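Local coordinates for protein alternansucrase (Leuconostoc mesenteroides, PDB 6HVG) that belongs to glycoside hydrolase family 70, carries choline-binding-type repeats and binds a calcium ion, at residues S574-A579 with T1173-R1178. Sequence-based numbering, arbitrary orientation.
Sequences SEFLLA and TRVDER. With CA (calcium ion), chain C.
Ser574 and Glu1177 open a contact between a calcium-binding loop and the turn that follows strand 1166-1175, in the glycoside hydrolase family 70 region of the chain; the loop leads into strand 580-582, which shares an antiparallel sheet with 1166-1175. The Ser574 hydroxyl donates to Glu1177 OE2 (OG to OE2 2.6 Å), using its anti lone pair, and OE1 accepts from Leu527 N, so both carboxylate oxygens are bonded. Glu1177 CG sits between its backbone N and carbonyl carbon (chi1 69°), and the chain runs extended past Ser574 CB, with CG to CB at 3.5 Å. Ser574 OG also lies 4.3 Å above the plane of the Arg1178 guanidinium, over its centre, and that group's NH2 is hydrogen-bonded to Asp570 O.

The end of the Glu575 side chain leads away from the turn: CG lies anti to the backbone N (chi1 -175°) and a bend at chi2 curls the carboxylate back beside its own carbonyl. Both groups reach the calcium ion, Glu575 O at 2.2 Å and Glu575 OE2 at 2.1 Å. Asp581, Asn625, Asp1159 and a water complete the metal site.

At Phe576 the backbone itself bonds to the turn: N donates to Glu1177 O at 3.0 Å, nearly straight (170° at the hydrogen) and in the carbonyl plane. Phe576 CB is directed toward segment 1173-1178. Ala536 of strand 534-537 and Asn1249 of strand 1248-1252 also touch this side chain. Val1175 CG2 makes an apolar contact near the rim, 4.2 Å from Phe576 CE2, while Glu1177 O lies at the ring edge, 3.5 Å from Phe576 CD2.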
loop_
_atom_site.group_PDB
_atom_site.type_symbol
_atom_site.label_atom_id
_atom_site.label_comp_id
_atom_site.label_asym_id
_atom_site.label_seq_id
_atom_site.Cartn_x
_atom_site.Cartn_y
_atom_site.Cartn_z
ATOM N N SER A 574 4.944 -12.822 -0.547
ATOM C CA SER A 574 5.228 -11.483 -1.000
ATOM C C SER A 574 6.567 -11.087 -0.406
ATOM O O SER A 574 6.611 -10.530 0.675
ATOM C CB SER A 574 4.130 -10.537 -0.519
ATOM O OG SER A 574 2.846 -11.093 -0.796
ATOM N N GLU A 575 7.646 -11.394 -1.123
ATOM C CA GLU A 575 9.001 -11.186 -0.660
ATOM C C GLU A 575 9.332 -9.722 -0.556
ATOM O O GLU A 575 10.134 -9.316 0.295
ATOM C CB GLU A 575 9.979 -11.858 -1.625
ATOM C CG GLU A 575 11.459 -11.840 -1.209
ATOM C CD GLU A 575 11.757 -12.535 0.105
ATOM O OE1 GLU A 575 11.718 -13.796 0.144
ATOM O OE2 GLU A 575 12.042 -11.796 1.087
ATOM N N PHE A 576 8.706 -8.917 -1.401
ATOM C CA PHE A 576 9.025 -7.492 -1.441
ATOM C C PHE A 576 8.021 -6.704 -0.663
ATOM O O PHE A 576 6.832 -6.864 -0.868
ATOM C CB PHE A 576 9.064 -7.004 -2.881
ATOM C CG PHE A 576 10.134 -7.655 -3.691
ATOM C CD1 PHE A 576 11.406 -7.150 -3.702
ATOM C CD2 PHE A 576 9.868 -8.806 -4.374
ATOM C CE1 PHE A 576 12.410 -7.771 -4.422
ATOM C CE2 PHE A 576 10.845 -9.430 -5.102
ATOM C CZ PHE A 576 12.125 -8.915 -5.124
ATOM N N LEU A 577 8.526 -5.874 0.242
ATOM C CA LEU A 577 7.702 -5.125 1.150
ATOM C C LEU A 577 8.124 -3.683 1.096
ATOM O O LEU A 577 7.376 -2.834 0.607
ATOM C CB LEU A 577 7.833 -5.713 2.572
ATOM C CG LEU A 577 7.155 -4.990 3.747
ATOM C CD1 LEU A 577 5.651 -4.883 3.550
ATOM C CD2 LEU A 577 7.472 -5.765 5.009
ATOM N N LEU A 578 9.321 -3.387 1.598
ATOM C CA LEU A 578 9.805 -2.000 1.667
ATOM C C LEU A 578 11.276 -1.950 1.408
ATOM O O LEU A 578 12.016 -2.887 1.729
ATOM C CB LEU A 578 9.526 -1.379 3.048
ATOM C CG LEU A 578 8.070 -1.005 3.367
ATOM C CD1 LEU A 578 7.802 -0.957 4.864
ATOM C CD2 LEU A 578 7.714 0.349 2.778
ATOM N N ALA A 579 11.702 -0.827 0.850
ATOM C CA ALA A 579 13.107 -0.457 0.725
ATOM C C ALA A 579 13.932 -1.511 0.013
ATOM O O ALA A 579 13.496 -2.044 -1.025
ATOM C CB ALA A 579 13.709 -0.096 2.080
ATOM N N THR A 1173 14.431 -6.431 -13.079
ATOM C CA THR A 1173 13.141 -6.658 -13.709
ATOM C C THR A 1173 12.046 -6.084 -12.824
ATOM O O THR A 1173 12.106 -6.216 -11.606
ATOM C CB THR A 1173 12.893 -8.163 -13.880
ATOM O OG1 THR A 1173 13.939 -8.738 -14.664
ATOM C CG2 THR A 1173 11.557 -8.441 -14.548
ATOM N N ARG A 1174 11.048 -5.439 -13.430
ATOM C CA ARG A 1174 9.911 -4.863 -12.695
ATOM C C ARG A 1174 8.959 -5.947 -12.256
ATOM O O ARG A 1174 8.486 -6.724 -13.067
ATOM C CB ARG A 1174 9.182 -3.856 -13.554
ATOM C CG ARG A 1174 7.985 -3.188 -12.915
ATOM C CD ARG A 1174 8.409 -2.093 -11.946
ATOM N NE ARG A 1174 7.256 -1.348 -11.488
ATOM C CZ ARG A 1174 6.359 -1.830 -10.631
ATOM N NH1 ARG A 1174 6.488 -3.052 -10.096
ATOM N NH2 ARG A 1174 5.323 -1.076 -10.291
ATOM N N VAL A 1175 8.712 -6.006 -10.946
ATOM C CA VAL A 1175 7.973 -7.118 -10.339
ATOM C C VAL A 1175 6.963 -6.621 -9.345
ATOM O O VAL A 1175 7.065 -5.490 -8.850
ATOM C CB VAL A 1175 8.892 -8.068 -9.567
ATOM C CG1 VAL A 1175 9.772 -8.854 -10.507
ATOM C CG2 VAL A 1175 9.744 -7.298 -8.571
ATOM N N ASP A 1176 5.999 -7.494 -9.054
ATOM C CA ASP A 1176 5.008 -7.260 -8.001
ATOM C C ASP A 1176 5.530 -7.803 -6.678
ATOM O O ASP A 1176 6.662 -8.296 -6.609
ATOM C CB ASP A 1176 3.643 -7.856 -8.375
ATOM C CG ASP A 1176 3.648 -9.376 -8.509
ATOM O OD1 ASP A 1176 4.554 -10.058 -7.998
ATOM O OD2 ASP A 1176 2.699 -9.920 -9.105
ATOM N N GLU A 1177 4.743 -7.683 -5.619
ATOM C CA GLU A 1177 5.228 -8.061 -4.286
ATOM C C GLU A 1177 5.765 -9.481 -4.187
ATOM O O GLU A 1177 6.672 -9.734 -3.394
ATOM C CB GLU A 1177 4.131 -7.863 -3.258
ATOM C CG GLU A 1177 2.969 -8.835 -3.402
ATOM C CD GLU A 1177 1.774 -8.384 -2.607
ATOM O OE1 GLU A 1177 1.226 -7.310 -2.920
ATOM O OE2 GLU A 1177 1.421 -9.087 -1.665
ATOM N N ARG A 1178 5.235 -10.389 -5.005
ATOM C CA ARG A 1178 5.711 -11.782 -5.043
ATOM C C ARG A 1178 6.921 -12.030 -5.940
ATOM O O ARG A 1178 7.352 -13.176 -6.104
ATOM C CB ARG A 1178 4.583 -12.720 -5.491
ATOM C CG ARG A 1178 3.430 -12.818 -4.507
ATOM C CD ARG A 1178 2.362 -13.765 -4.994
ATOM N NE ARG A 1178 1.333 -13.970 -3.992
ATOM C CZ ARG A 1178 0.369 -13.097 -3.697
ATOM N NH1 ARG A 1178 0.284 -11.930 -4.326
ATOM N NH2 ARG A 1178 -0.509 -13.385 -2.733
HETATM CA CA CA C . 11.739 -9.841 1.675
HETATM O O HOH W 1 13.756 -10.056 2.902
#